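Local coordinates for uncharacterized protein (Wolinella succinogenes, PDB 3JYG) that is of unknown function but belongs to the 6-pyruvoyl tetrahydropterin synthase family and carries a bound zinc ion held by histidines, at residues 109-115 with 129-135; 162-166 with 177-181; 10-14 with 69-74. All blocks are in the same frame, centred on the assembly; numbering follows the deposited sequence.

Contact 1: 109-115 with 129-135; sequences GYARVDF and YESFVVV
A111 and V134 form an antiparallel hydrogen-bonded pair that joins strands 110-113 and 132-135, neighbours in the large mixed sheet of this 6-pyruvoyl tetrahydropterin synthase-like fold. Their two backbone bonds are short, A111 N to V134 O 2.8 Å and V134 N to A111 O 2.9 Å, and both donors lie in the carbonyl plane of their acceptor. This end is the tight part. The methyl of A111 rests against CB of V134, and A111 also touches L103 and W105 of strand 103-105. On the other face Y110 CB meets CG1 of both V133 and V135; with chi1 at 69° its CG sits between the backbone N and carbonyl carbon, and the ring is directed to F72 and V76 of helix 67-77. Buried apolar packing continues where V113 CG2 meets CB of Y129, a residue whose OH is hydrogen-bonded to H96 ND1.

The strand segments run at 137° to one another, well off antiparallel, and past A111 two waters take over the bridging. One accepts from V113 N and donates to the carbonyls of Y129 and F132; a second accepts from NE of R112 and donates to E130 O and F132 O. R112, F115 and E130, all partly exposed, form the looser side. The F115 ring crosses the E130 side chain at about a right angle, E130 CG lying 3.6 Å from F115 CE1. R112 bends at chi3 (91°) to turn its guanidinium end-on to E130. Both terminal nitrogens grip a single oxygen: NH2 of R112 meets the anti lone pair of E130 OE1 at 2.9 Å, while NH1 of R112 reaches the same OE1 at 3.3 Å.

Contact 2: 162-166 with 177-181; sequences KVSSV and RVYNE
K162 and N180 cross obliquely at one end of the contact, and R177 meets S165 with the edge of its guanidinium at the other. The lysine chain runs extended from the backbone and turns only at its last torsion (chi4 54°), which brings NZ of K162 to 2.7 Å from the backbone O of N180, tilted from the carbonyl plane. The N180 side chain reaches toward strand 162-169: CG stands anti to the backbone N (chi1 179°), and ND2 of N180 donates to V163 O at 3.0 Å, with the acceptor close to the amide plane. N180 thus spans two strand residues, because its own backbone N also donates to S164 O at 2.8 Å, from above that carbonyl's plane.

These groups tie the open end of a beta hairpin made of strands 162-169 and 174-180. S165 and Y179 form a non-hydrogen-bonded pair, V166 and V178 the adjoining hydrogen-bonded one, bonded in both directions. Strand 174-180 is outermost within the chain, but it pairs antiparallel with a strand of the second subunit, so the sheet continues across the interface. V178 packs on L149 of helix 141-155, whereas Y179 and S165 occupy the other face.

There the Y179 ring lies obliquely to S165, with CD1 of Y179 3.6 Å from CB of S165. The arginine is extended from CG to NE; NE of R177 donates to S165 OG at 3.2 Å, with the hydroxyl in the guanidinium plane. OH of Y179 lies over one face of the guanidinium, offset toward the rim and 3.0 Å above the plane, at an angle too poor for a hydrogen bond to NE of R177.

Contact 3: 10-14 with 69-74; sequences EFDFC and FKRFID
F11 carries its CG beside the backbone N (chi1 -52°), while CG of F69 stands anti to its own backbone N (chi1 178°); together these torsions bring the two rings into a T-shaped stack. The edge of F69 points at the face of F11, with CD2 of F69 over the ring centre. The centroids are 5.1 Å apart and the planes lie at 82°. K70 approaches the F11 ring obliquely, its CB 3.9 Å from F11 CE2. Further along, F13 and I73 cross at about a right angle, and the I73 CG2 methyl reaches F13 CD1 at 3.6 Å.

The pairing lays helix 67-77 on one face of strand 3-17, their local directions nearly parallel. Helix 141-155 adds L152 against F69. At the partly exposed margin two waters bridge D12 O and D74 OD1, while OD2 of D74 forms a salt bridge with K70 NZ, its hydrogen bond weak. The D12 carboxylate forms salt bridges to K45 and to K173 of the third subunit. No direct hydrogen bond crosses between the segments; strand and helix are therefore held by aromatic and aliphatic contact, with polar linkage passing through water.

All three contacts reach the same mixed sheet. Contact 3 sits between the others along the sheet order, on strand 3-17, with its centre about 17 Å from that of contact 1 and about 18 Å from that of contact 2. Contacts 1 and 3 touch directly, Y110 CE1 lying 3.8 Å from F72 CE1, so helix 67-77 serves both. Contacts 1 and 2 lie on opposite sides of the chain's centre, about 14 Å apart at their nearest atoms. The zinc ion, bound by H17, H40 and H42, is about 11 Å from the F13 side chain and about 13 Å from that of V135. Contacts 2 and 3 both include intersubunit partners.

Contact 1: 109-115 with 129-135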
ATOM      1  N   GLY A 109       7.901  24.726 -12.435  1.00 22.87           N
ATOM      2  CA  GLY A 109       7.832  25.474 -11.181  1.00 22.07           C
ATOM      3  C   GLY A 109       8.992  25.177 -10.233  1.00 21.83           C
ATOM      4  O   GLY A 109       8.783  25.053  -9.029  1.00 24.75           O
ATOM      5  N   TYR A 110      10.205  24.997 -10.750  1.00 18.44           N
ATOM      6  CA  TYR A 110      11.386  25.044  -9.884  1.00 17.19           C
ATOM      7  C   TYR A 110      12.385  25.929 -10.623  1.00 16.39           C
ATOM      8  O   TYR A 110      12.158  26.300 -11.805  1.00 15.06           O
ATOM      9  CB  TYR A 110      12.010  23.647  -9.606  1.00 15.92           C
ATOM     10  CG  TYR A 110      12.623  23.092 -10.863  1.00 17.73           C
ATOM     11  CD1 TYR A 110      11.817  22.515 -11.842  1.00 16.63           C
ATOM     12  CD2 TYR A 110      13.987  23.277 -11.139  1.00 19.40           C
ATOM     13  CE1 TYR A 110      12.347  22.056 -13.033  1.00 17.57           C
ATOM     14  CE2 TYR A 110      14.542  22.810 -12.341  1.00 20.33           C
ATOM     15  CZ  TYR A 110      13.710  22.199 -13.275  1.00 20.44           C
ATOM     16  OH  TYR A 110      14.234  21.764 -14.472  1.00 21.60           O
ATOM     17  N   ALA A 111      13.445  26.280  -9.909  1.00 15.32           N
ATOM     18  CA  ALA A 111      14.555  27.020 -10.478  1.00 15.94           C
ATOM     19  C   ALA A 111      15.923  26.375 -10.252  1.00 16.86           C
ATOM     20  O   ALA A 111      16.155  25.663  -9.261  1.00 16.45           O
ATOM     21  CB  ALA A 111      14.560  28.478  -9.968  1.00 14.83           C
ATOM     22  N   ARG A 112      16.821  26.666 -11.191  1.00 18.45           N
ATOM     23  CA  ARG A 112      18.258  26.499 -10.986  1.00 19.42           C
ATOM     24  C   ARG A 112      18.922  27.869 -10.969  1.00 19.34           C
ATOM     25  O   ARG A 112      18.362  28.857 -11.489  1.00 20.05           O
ATOM     26  CB  ARG A 112      18.864  25.638 -12.082  1.00 20.35           C
ATOM     27  CG  ARG A 112      18.226  24.256 -12.143  1.00 22.67           C
ATOM     28  CD  ARG A 112      18.984  23.359 -13.059  1.00 29.20           C
ATOM     29  NE  ARG A 112      19.985  22.666 -12.270  1.00 37.52           N
ATOM     30  CZ  ARG A 112      21.281  22.577 -12.559  1.00 36.62           C
ATOM     31  NH1 ARG A 112      21.787  23.117 -13.675  1.00 35.19           N
ATOM     32  NH2 ARG A 112      22.051  21.904 -11.727  1.00 35.38           N
ATOM     33  N   VAL A 113      20.100  27.972 -10.365  1.00 18.74           N
ATOM     34  CA  VAL A 113      20.805  29.250 -10.441  1.00 19.58           C
ATOM     35  C   VAL A 113      21.207  29.530 -11.906  1.00 20.16           C
ATOM     36  O   VAL A 113      21.301  28.605 -12.720  1.00 19.89           O
ATOM     37  CB  VAL A 113      22.000  29.310  -9.468  1.00 19.37           C
ATOM     38  CG1 VAL A 113      21.499  29.147  -8.030  1.00 17.64           C
ATOM     39  CG2 VAL A 113      23.049  28.238  -9.839  1.00 18.41           C
ATOM     40  N   ASP A 114      21.344  30.809 -12.248  1.00 21.32           N
ATOM     41  CA  ASP A 114      21.943  31.223 -13.500  1.00 23.60           C
ATOM     42  C   ASP A 114      23.446  31.052 -13.320  1.00 23.84           C
ATOM     43  O   ASP A 114      24.055  31.812 -12.574  1.00 22.61           O
ATOM     44  CB  ASP A 114      21.654  32.719 -13.785  1.00 24.35           C
ATOM     45  CG  ASP A 114      22.177  33.166 -15.161  1.00 27.49           C
ATOM     46  OD1 ASP A 114      23.038  32.467 -15.763  1.00 24.83           O
ATOM     47  OD2 ASP A 114      21.712  34.226 -15.634  1.00 30.69           O
ATOM     48  N   PHE A 115      24.034  30.071 -13.997  1.00 25.09           N
ATOM     49  CA  PHE A 115      25.470  29.814 -13.846  1.00 26.78           C
ATOM     50  C   PHE A 115      26.405  30.866 -14.438  1.00 28.38           C
ATOM     51  O   PHE A 115      27.568  30.971 -14.033  1.00 28.50           O
ATOM     52  CB  PHE A 115      25.813  28.418 -14.330  1.00 27.48           C
ATOM     53  CG  PHE A 115      25.350  27.337 -13.390  1.00 29.28           C
ATOM     54  CD1 PHE A 115      26.181  26.891 -12.370  1.00 31.85           C
ATOM     55  CD2 PHE A 115      24.080  26.781 -13.512  1.00 30.32           C
ATOM     56  CE1 PHE A 115      25.758  25.883 -11.480  1.00 30.47           C
ATOM     57  CE2 PHE A 115      23.652  25.772 -12.617  1.00 32.52           C
ATOM     58  CZ  PHE A 115      24.504  25.333 -11.606  1.00 28.11           C
ATOM     59  N   TYR A 129      26.553  24.911  -6.226  1.00 16.75           N
ATOM     60  CA  TYR A 129      25.382  25.500  -6.945  1.00 17.40           C
ATOM     61  C   TYR A 129      24.642  24.562  -7.915  1.00 18.34           C
ATOM     62  O   TYR A 129      23.404  24.723  -8.114  1.00 19.05           O
ATOM     63  CB  TYR A 129      25.723  26.856  -7.586  1.00 16.56           C
ATOM     64  CG  TYR A 129      25.971  27.921  -6.532  1.00 18.82           C
ATOM     65  CD1 TYR A 129      24.916  28.414  -5.745  1.00 19.16           C
ATOM     66  CD2 TYR A 129      27.254  28.420  -6.286  1.00 18.92           C
ATOM     67  CE1 TYR A 129      25.126  29.379  -4.773  1.00 17.39           C
ATOM     68  CE2 TYR A 129      27.477  29.398  -5.287  1.00 18.41           C
ATOM     69  CZ  TYR A 129      26.396  29.883  -4.553  1.00 20.25           C
ATOM     70  OH  TYR A 129      26.565  30.829  -3.559  1.00 17.79           O
ATOM     71  N   GLU A 130      25.350  23.581  -8.495  1.00 17.65           N
ATOM     72  CA  GLU A 130      24.679  22.515  -9.249  1.00 18.69           C
ATOM     73  C   GLU A 130      23.719  21.691  -8.382  1.00 17.66           C
ATOM     74  O   GLU A 130      22.762  21.126  -8.915  1.00 18.23           O
ATOM     75  CB  GLU A 130      25.645  21.587 -10.007  1.00 17.83           C
ATOM     76  CG  GLU A 130      26.476  22.340 -11.064  1.00 25.40           C
ATOM     77  CD  GLU A 130      25.971  22.197 -12.511  1.00 33.88           C
ATOM     78  OE1 GLU A 130      24.744  22.098 -12.761  1.00 37.44           O
ATOM     79  OE2 GLU A 130      26.837  22.177 -13.423  1.00 39.87           O
ATOM     80  N   SER A 131      23.952  21.640  -7.065  1.00 17.11           N
ATOM     81  CA  SER A 131      23.070  20.838  -6.169  1.00 16.09           C
ATOM     82  C   SER A 131      21.640  21.360  -6.028  1.00 16.25           C
ATOM     83  O   SER A 131      20.721  20.599  -5.832  1.00 17.43           O
ATOM     84  CB  SER A 131      23.633  20.761  -4.767  1.00 15.33           C
ATOM     85  OG  SER A 131      25.005  20.496  -4.771  1.00 14.45           O
ATOM     86  N   PHE A 132      21.432  22.667  -6.107  1.00 16.00           N
ATOM     87  CA  PHE A 132      20.159  23.218  -5.612  1.00 14.32           C
ATOM     88  C   PHE A 132      19.006  23.195  -6.592  1.00 14.87           C
ATOM     89  O   PHE A 132      19.180  23.540  -7.771  1.00 13.78           O
ATOM     90  CB  PHE A 132      20.357  24.655  -5.139  1.00 13.16           C
ATOM     91  CG  PHE A 132      21.147  24.757  -3.892  1.00 14.54           C
ATOM     92  CD1 PHE A 132      20.616  24.314  -2.673  1.00 13.08           C
ATOM     93  CD2 PHE A 132      22.463  25.286  -3.918  1.00 15.20           C
ATOM     94  CE1 PHE A 132      21.364  24.398  -1.512  1.00 14.89           C
ATOM     95  CE2 PHE A 132      23.194  25.376  -2.734  1.00 11.59           C
ATOM     96  CZ  PHE A 132      22.654  24.959  -1.555  1.00 13.96           C
ATOM     97  N   VAL A 133      17.837  22.763  -6.087  1.00 13.68           N
ATOM     98  CA  VAL A 133      16.596  22.863  -6.828  1.00 14.25           C
ATOM     99  C   VAL A 133      15.768  23.818  -5.995  1.00 13.48           C
ATOM    100  O   VAL A 133      15.476  23.528  -4.833  1.00 12.98           O
ATOM    101  CB  VAL A 133      15.886  21.500  -6.914  1.00 14.28           C
ATOM    102  CG1 VAL A 133      14.452  21.662  -7.389  1.00 16.10           C
ATOM    103  CG2 VAL A 133      16.657  20.579  -7.906  1.00 13.33           C
ATOM    104  N   VAL A 134      15.446  24.972  -6.576  1.00 14.78           N
ATOM    105  CA  VAL A 134      14.786  26.003  -5.796  1.00 14.42           C
ATOM    106  C   VAL A 134      13.295  25.965  -6.072  1.00 14.45           C
ATOM    107  O   VAL A 134      12.892  25.943  -7.234  1.00 15.24           O
ATOM    108  CB  VAL A 134      15.389  27.413  -6.051  1.00 14.75           C
ATOM    109  CG1 VAL A 134      14.676  28.482  -5.175  1.00 15.46           C
ATOM    110  CG2 VAL A 134      16.914  27.406  -5.780  1.00 12.97           C
ATOM    111  N   VAL A 135      12.480  25.951  -5.009  1.00 15.11           N
ATOM    112  CA  VAL A 135      11.018  25.796  -5.188  1.00 15.16           C
ATOM    113  C   VAL A 135      10.272  26.852  -4.371  1.00 15.77           C
ATOM    114  O   VAL A 135      10.809  27.366  -3.415  1.00 16.57           O
ATOM    115  CB  VAL A 135      10.488  24.351  -4.798  1.00 14.13           C
ATOM    116  CG1 VAL A 135      10.934  23.236  -5.854  1.00 13.11           C
ATOM    117  CG2 VAL A 135      10.813  23.988  -3.307  1.00 14.45           C
TER
HETATM  118  O   HOH W   1      19.890  21.655  -9.548  1.00 22.34           O
HETATM  119  O   HOH W   2      20.818  25.405  -9.002  1.00 16.37           O

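Contact 2: 162-166 with 177-181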
ATOM      1  N   LYS A 162      -7.298  10.437 -16.054  1.00 22.65           N
ATOM      2  CA  LYS A 162      -7.206  11.374 -14.917  1.00 21.26           C
ATOM      3  C   LYS A 162      -6.014  11.018 -13.991  1.00 20.46           C
ATOM      4  O   LYS A 162      -5.681   9.860 -13.859  1.00 20.38           O
ATOM      5  CB  LYS A 162      -8.516  11.263 -14.126  1.00 21.53           C
ATOM      6  CG  LYS A 162      -8.544  11.987 -12.763  1.00 24.58           C
ATOM      7  CD  LYS A 162      -9.760  11.470 -11.946  1.00 28.35           C
ATOM      8  CE  LYS A 162      -9.736  11.937 -10.479  1.00 33.55           C
ATOM      9  NZ  LYS A 162      -9.614  13.416 -10.285  1.00 35.39           N
ATOM     10  N   VAL A 163      -5.369  11.997 -13.354  1.00 18.97           N
ATOM     11  CA  VAL A 163      -4.487  11.690 -12.201  1.00 18.76           C
ATOM     12  C   VAL A 163      -5.327  11.690 -10.920  1.00 18.04           C
ATOM     13  O   VAL A 163      -5.765  12.738 -10.510  1.00 18.28           O
ATOM     14  CB  VAL A 163      -3.394  12.765 -11.995  1.00 18.31           C
ATOM     15  CG1 VAL A 163      -2.374  12.295 -10.937  1.00 18.39           C
ATOM     16  CG2 VAL A 163      -2.683  13.067 -13.282  1.00 19.38           C
ATOM     17  N   SER A 164      -5.517  10.547 -10.267  1.00 17.02           N
ATOM     18  CA  SER A 164      -6.426  10.498  -9.133  1.00 17.96           C
ATOM     19  C   SER A 164      -5.751  10.896  -7.829  1.00 17.42           C
ATOM     20  O   SER A 164      -6.381  11.545  -6.943  1.00 18.60           O
ATOM     21  CB  SER A 164      -7.095   9.137  -9.019  1.00 16.60           C
ATOM     22  OG  SER A 164      -6.106   8.191  -8.808  1.00 20.99           O
ATOM     23  N   SER A 165      -4.488  10.522  -7.689  1.00 16.83           N
ATOM     24  CA  SER A 165      -3.661  11.061  -6.602  1.00 16.59           C
ATOM     25  C   SER A 165      -2.168  10.815  -6.813  1.00 15.37           C
ATOM     26  O   SER A 165      -1.755  10.066  -7.717  1.00 15.88           O
ATOM     27  CB  SER A 165      -4.081  10.462  -5.256  1.00 15.88           C
ATOM     28  OG  SER A 165      -3.772   9.046  -5.239  1.00 18.95           O
ATOM     29  N   VAL A 166      -1.364  11.447  -5.962  1.00 14.99           N
ATOM     30  CA  VAL A 166       0.075  11.198  -5.920  1.00 14.79           C
ATOM     31  C   VAL A 166       0.458  10.946  -4.474  1.00 14.61           C
ATOM     32  O   VAL A 166      -0.006  11.643  -3.579  1.00 14.22           O
ATOM     33  CB  VAL A 166       0.808  12.441  -6.383  1.00 14.63           C
ATOM     34  CG1 VAL A 166       2.313  12.351  -6.096  1.00 14.78           C
ATOM     35  CG2 VAL A 166       0.545  12.661  -7.849  1.00 12.26           C
ATOM     36  N   ARG A 177      -0.157  11.819   0.880  1.00 16.05           N
ATOM     37  CA  ARG A 177      -0.923  11.531  -0.295  1.00 16.62           C
ATOM     38  C   ARG A 177      -1.778  12.788  -0.511  1.00 16.46           C
ATOM     39  O   ARG A 177      -2.241  13.443   0.458  1.00 13.66           O
ATOM     40  CB  ARG A 177      -1.768  10.295  -0.067  1.00 17.23           C
ATOM     41  CG  ARG A 177      -2.381   9.660  -1.359  1.00 20.50           C
ATOM     42  CD  ARG A 177      -2.849   8.226  -1.143  1.00 21.39           C
ATOM     43  NE  ARG A 177      -3.300   7.682  -2.410  1.00 25.67           N
ATOM     44  CZ  ARG A 177      -3.604   6.417  -2.653  1.00 26.55           C
ATOM     45  NH1 ARG A 177      -3.443   5.487  -1.716  1.00 27.62           N
ATOM     46  NH2 ARG A 177      -4.032   6.077  -3.865  1.00 22.89           N
ATOM     47  N   VAL A 178      -1.867  13.176  -1.777  1.00 16.15           N
ATOM     48  CA  VAL A 178      -2.778  14.239  -2.142  1.00 17.51           C
ATOM     49  C   VAL A 178      -3.728  13.696  -3.227  1.00 18.56           C
ATOM     50  O   VAL A 178      -3.283  13.166  -4.248  1.00 18.26           O
ATOM     51  CB  VAL A 178      -2.018  15.504  -2.606  1.00 17.23           C
ATOM     52  CG1 VAL A 178      -3.025  16.580  -3.046  1.00 18.69           C
ATOM     53  CG2 VAL A 178      -1.062  16.052  -1.491  1.00 14.86           C
ATOM     54  N   TYR A 179      -5.030  13.843  -2.975  1.00 20.34           N
ATOM     55  CA  TYR A 179      -6.072  13.313  -3.802  1.00 22.45           C
ATOM     56  C   TYR A 179      -6.646  14.427  -4.659  1.00 24.37           C
ATOM     57  O   TYR A 179      -7.013  15.487  -4.158  1.00 23.29           O
ATOM     58  CB  TYR A 179      -7.203  12.744  -2.932  1.00 22.40           C
ATOM     59  CG  TYR A 179      -6.904  11.387  -2.401  1.00 24.63           C
ATOM     60  CD1 TYR A 179      -7.043  10.245  -3.210  1.00 26.75           C
ATOM     61  CD2 TYR A 179      -6.486  11.215  -1.090  1.00 24.19           C
ATOM     62  CE1 TYR A 179      -6.748   8.956  -2.693  1.00 28.78           C
ATOM     63  CE2 TYR A 179      -6.203   9.942  -0.593  1.00 25.04           C
ATOM     64  CZ  TYR A 179      -6.328   8.850  -1.389  1.00 24.12           C
ATOM     65  OH  TYR A 179      -6.052   7.629  -0.863  1.00 34.29           O
ATOM     66  N   ASN A 180      -6.727  14.146  -5.951  1.00 27.07           N
ATOM     67  CA  ASN A 180      -7.346  15.021  -6.897  1.00 29.93           C
ATOM     68  C   ASN A 180      -8.832  14.694  -6.872  1.00 32.57           C
ATOM     69  O   ASN A 180      -9.334  13.879  -7.677  1.00 32.99           O
ATOM     70  CB  ASN A 180      -6.753  14.809  -8.284  1.00 30.41           C
ATOM     71  CG  ASN A 180      -7.387  15.690  -9.317  1.00 29.52           C
ATOM     72  OD1 ASN A 180      -8.124  16.604  -8.979  1.00 28.98           O
ATOM     73  ND2 ASN A 180      -7.131  15.403 -10.585  1.00 28.10           N
ATOM     74  N   GLU A 181      -9.488  15.320  -5.899  1.00 34.32           N
ATOM     75  CA  GLU A 181     -10.929  15.330  -5.676  1.00 37.46           C
ATOM     76  C   GLU A 181     -11.273  15.017  -4.227  1.00 37.38           C
ATOM     77  O   GLU A 181     -11.800  15.877  -3.541  1.00 37.61           O
ATOM     78  CB  GLU A 181     -11.706  14.441  -6.633  1.00 38.21           C
ATOM     79  CG  GLU A 181     -12.302  15.232  -7.784  1.00 41.79           C
ATOM     80  CD  GLU A 181     -13.604  14.612  -8.272  1.00 46.99           C
ATOM     81  OE1 GLU A 181     -14.106  13.678  -7.581  1.00 48.64           O
ATOM     82  OE2 GLU A 181     -14.120  15.055  -9.334  1.00 48.38           O
TER
HETATM   83  O   HOH W   3      -9.186  11.007  -6.281  1.00 35.56           O

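Contact 3: 10-14 with 69-74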
ATOM      1  N   GLU A  10       5.646   3.644  -9.303  1.00 16.62           N
ATOM      2  CA  GLU A  10       6.625   4.171  -8.325  1.00 16.98           C
ATOM      3  C   GLU A  10       7.867   4.757  -9.011  1.00 17.03           C
ATOM      4  O   GLU A  10       8.336   4.239 -10.055  1.00 16.40           O
ATOM      5  CB  GLU A  10       7.063   3.073  -7.327  1.00 15.84           C
ATOM      6  CG  GLU A  10       5.870   2.290  -6.711  1.00 20.74           C
ATOM      7  CD  GLU A  10       6.247   1.356  -5.546  1.00 24.87           C
ATOM      8  OE1 GLU A  10       7.445   1.038  -5.341  1.00 25.94           O
ATOM      9  OE2 GLU A  10       5.326   0.940  -4.817  1.00 31.48           O
ATOM     10  N   PHE A  11       8.379   5.839  -8.422  1.00 16.61           N
ATOM     11  CA  PHE A  11       9.596   6.516  -8.902  1.00 17.83           C
ATOM     12  C   PHE A  11      10.439   6.928  -7.690  1.00 17.24           C
ATOM     13  O   PHE A  11       9.935   7.596  -6.785  1.00 18.09           O
ATOM     14  CB  PHE A  11       9.253   7.742  -9.729  1.00 16.15           C
ATOM     15  CG  PHE A  11       8.278   7.477 -10.833  1.00 16.40           C
ATOM     16  CD1 PHE A  11       6.898   7.522 -10.592  1.00 11.59           C
ATOM     17  CD2 PHE A  11       8.732   7.174 -12.116  1.00 16.22           C
ATOM     18  CE1 PHE A  11       5.988   7.302 -11.641  1.00 18.18           C
ATOM     19  CE2 PHE A  11       7.822   6.953 -13.163  1.00 18.47           C
ATOM     20  CZ  PHE A  11       6.462   6.995 -12.908  1.00 12.42           C
ATOM     21  N   ASP A  12      11.688   6.478  -7.651  1.00 17.81           N
ATOM     22  CA  ASP A  12      12.563   6.684  -6.495  1.00 19.36           C
ATOM     23  C   ASP A  12      13.640   7.736  -6.769  1.00 18.69           C
ATOM     24  O   ASP A  12      14.070   7.887  -7.905  1.00 18.39           O
ATOM     25  CB  ASP A  12      13.235   5.345  -6.132  1.00 21.33           C
ATOM     26  CG  ASP A  12      12.220   4.252  -5.861  1.00 25.14           C
ATOM     27  OD1 ASP A  12      12.258   3.206  -6.537  1.00 31.42           O
ATOM     28  OD2 ASP A  12      11.345   4.441  -5.006  1.00 27.53           O
ATOM     29  N   PHE A  13      14.058   8.473  -5.731  1.00 17.92           N
ATOM     30  CA  PHE A  13      15.182   9.420  -5.795  1.00 17.95           C
ATOM     31  C   PHE A  13      15.662   9.744  -4.393  1.00 17.71           C
ATOM     32  O   PHE A  13      14.959   9.507  -3.416  1.00 19.08           O
ATOM     33  CB  PHE A  13      14.875  10.736  -6.566  1.00 17.29           C
ATOM     34  CG  PHE A  13      13.848  11.668  -5.887  1.00 18.75           C
ATOM     35  CD1 PHE A  13      12.484  11.363  -5.917  1.00 18.88           C
ATOM     36  CD2 PHE A  13      14.252  12.855  -5.249  1.00 16.16           C
ATOM     37  CE1 PHE A  13      11.536  12.192  -5.341  1.00 17.14           C
ATOM     38  CE2 PHE A  13      13.299  13.699  -4.635  1.00 17.02           C
ATOM     39  CZ  PHE A  13      11.934  13.379  -4.705  1.00 17.87           C
ATOM     40  N   CYS A  14      16.874  10.268  -4.310  1.00 17.11           N
ATOM     41  CA  CYS A  14      17.476  10.704  -3.044  0.70 17.66           C
ATOM     42  C   CYS A  14      17.671  12.208  -3.111  1.00 15.95           C
ATOM     43  O   CYS A  14      17.993  12.730  -4.175  1.00 15.94           O
ATOM     44  CB  CYS A  14      18.824   9.992  -2.795  0.70 17.57           C
ATOM     45  SG  CYS A  14      18.769   8.218  -3.030  0.70 23.17           S
ATOM     46  N   PHE A  69       8.075  11.446 -16.990  1.00 21.98           N
ATOM     47  CA  PHE A  69       7.996  11.881 -15.610  1.00 20.86           C
ATOM     48  C   PHE A  69       9.156  11.256 -14.855  1.00 20.42           C
ATOM     49  O   PHE A  69       9.755  11.917 -14.016  1.00 19.58           O
ATOM     50  CB  PHE A  69       6.654  11.505 -14.990  1.00 19.79           C
ATOM     51  CG  PHE A  69       6.530  11.886 -13.533  1.00 19.70           C
ATOM     52  CD1 PHE A  69       6.282  13.199 -13.167  1.00 20.39           C
ATOM     53  CD2 PHE A  69       6.606  10.920 -12.539  1.00 16.10           C
ATOM     54  CE1 PHE A  69       6.140  13.549 -11.855  1.00 21.26           C
ATOM     55  CE2 PHE A  69       6.455  11.256 -11.211  1.00 18.48           C
ATOM     56  CZ  PHE A  69       6.224  12.577 -10.859  1.00 16.19           C
ATOM     57  N   LYS A  70       9.486   9.997 -15.197  1.00 19.86           N
ATOM     58  CA  LYS A  70      10.696   9.336 -14.732  1.00 21.09           C
ATOM     59  C   LYS A  70      11.932  10.191 -15.024  1.00 21.02           C
ATOM     60  O   LYS A  70      12.767  10.396 -14.157  1.00 20.15           O
ATOM     61  CB  LYS A  70      10.874   7.958 -15.401  1.00 21.86           C
ATOM     62  CG  LYS A  70      11.899   7.101 -14.693  1.00 26.90           C
ATOM     63  CD  LYS A  70      11.855   5.603 -15.094  1.00 33.32           C
ATOM     64  CE  LYS A  70      12.584   4.769 -14.030  1.00 36.94           C
ATOM     65  NZ  LYS A  70      14.023   5.137 -13.947  1.00 37.49           N
ATOM     66  N   ARG A  71      12.023  10.693 -16.251  1.00 21.74           N
ATOM     67  CA  ARG A  71      13.166  11.477 -16.687  1.00 22.42           C
ATOM     68  C   ARG A  71      13.288  12.738 -15.841  1.00 21.26           C
ATOM     69  O   ARG A  71      14.369  13.069 -15.385  1.00 20.75           O
ATOM     70  CB  ARG A  71      13.047  11.828 -18.164  1.00 22.59           C
ATOM     71  CG  ARG A  71      14.417  12.123 -18.829  1.00 28.52           C
ATOM     72  CD  ARG A  71      14.262  12.347 -20.346  1.00 34.21           C
ATOM     73  NE  ARG A  71      13.194  13.313 -20.553  1.00 41.42           N
ATOM     74  CZ  ARG A  71      12.691  13.688 -21.727  1.00 45.01           C
ATOM     75  NH1 ARG A  71      13.169  13.198 -22.871  1.00 46.60           N
ATOM     76  NH2 ARG A  71      11.699  14.567 -21.744  1.00 45.37           N
ATOM     77  N   PHE A  72      12.175  13.427 -15.654  1.00 20.56           N
ATOM     78  CA  PHE A  72      12.096  14.566 -14.749  1.00 20.04           C
ATOM     79  C   PHE A  72      12.621  14.301 -13.313  1.00 19.86           C
ATOM     80  O   PHE A  72      13.514  14.999 -12.843  1.00 19.81           O
ATOM     81  CB  PHE A  72      10.671  15.134 -14.718  1.00 19.83           C
ATOM     82  CG  PHE A  72      10.512  16.251 -13.729  1.00 21.07           C
ATOM     83  CD1 PHE A  72      10.976  17.534 -14.032  1.00 21.49           C
ATOM     84  CD2 PHE A  72       9.976  16.019 -12.469  1.00 20.82           C
ATOM     85  CE1 PHE A  72      10.861  18.584 -13.117  1.00 23.52           C
ATOM     86  CE2 PHE A  72       9.877  17.077 -11.534  1.00 24.22           C
ATOM     87  CZ  PHE A  72      10.320  18.359 -11.873  1.00 20.69           C
ATOM     88  N   ILE A  73      12.121  13.277 -12.649  1.00 18.11           N
ATOM     89  CA  ILE A  73      12.636  12.892 -11.341  1.00 18.21           C
ATOM     90  C   ILE A  73      14.151  12.636 -11.400  1.00 18.94           C
ATOM     91  O   ILE A  73      14.894  13.116 -10.531  1.00 19.88           O
ATOM     92  CB  ILE A  73      11.899  11.616 -10.800  1.00 16.61           C
ATOM     93  CG1 ILE A  73      10.393  11.878 -10.577  1.00 16.47           C
ATOM     94  CG2 ILE A  73      12.566  11.052  -9.521  1.00 15.08           C
ATOM     95  CD1 ILE A  73      10.052  12.955  -9.602  1.00 19.33           C
ATOM     96  N   ASP A  74      14.586  11.877 -12.410  1.00 19.81           N
ATOM     97  CA  ASP A  74      15.990  11.436 -12.552  1.00 20.99           C
ATOM     98  C   ASP A  74      16.919  12.636 -12.855  1.00 20.99           C
ATOM     99  O   ASP A  74      18.020  12.769 -12.277  1.00 21.09           O
ATOM    100  CB  ASP A  74      16.116  10.365 -13.661  1.00 22.04           C
ATOM    101  CG  ASP A  74      15.579   8.961 -13.244  1.00 25.50           C
ATOM    102  OD1 ASP A  74      15.146   8.744 -12.074  1.00 28.49           O
ATOM    103  OD2 ASP A  74      15.562   8.050 -14.127  1.00 29.64           O
TER
HETATM  104  O   HOH W   4      16.195   8.932  -9.396  1.00 26.85           O
HETATM  105  O   HOH W   5      12.819   7.886 -10.800  1.00 36.48           O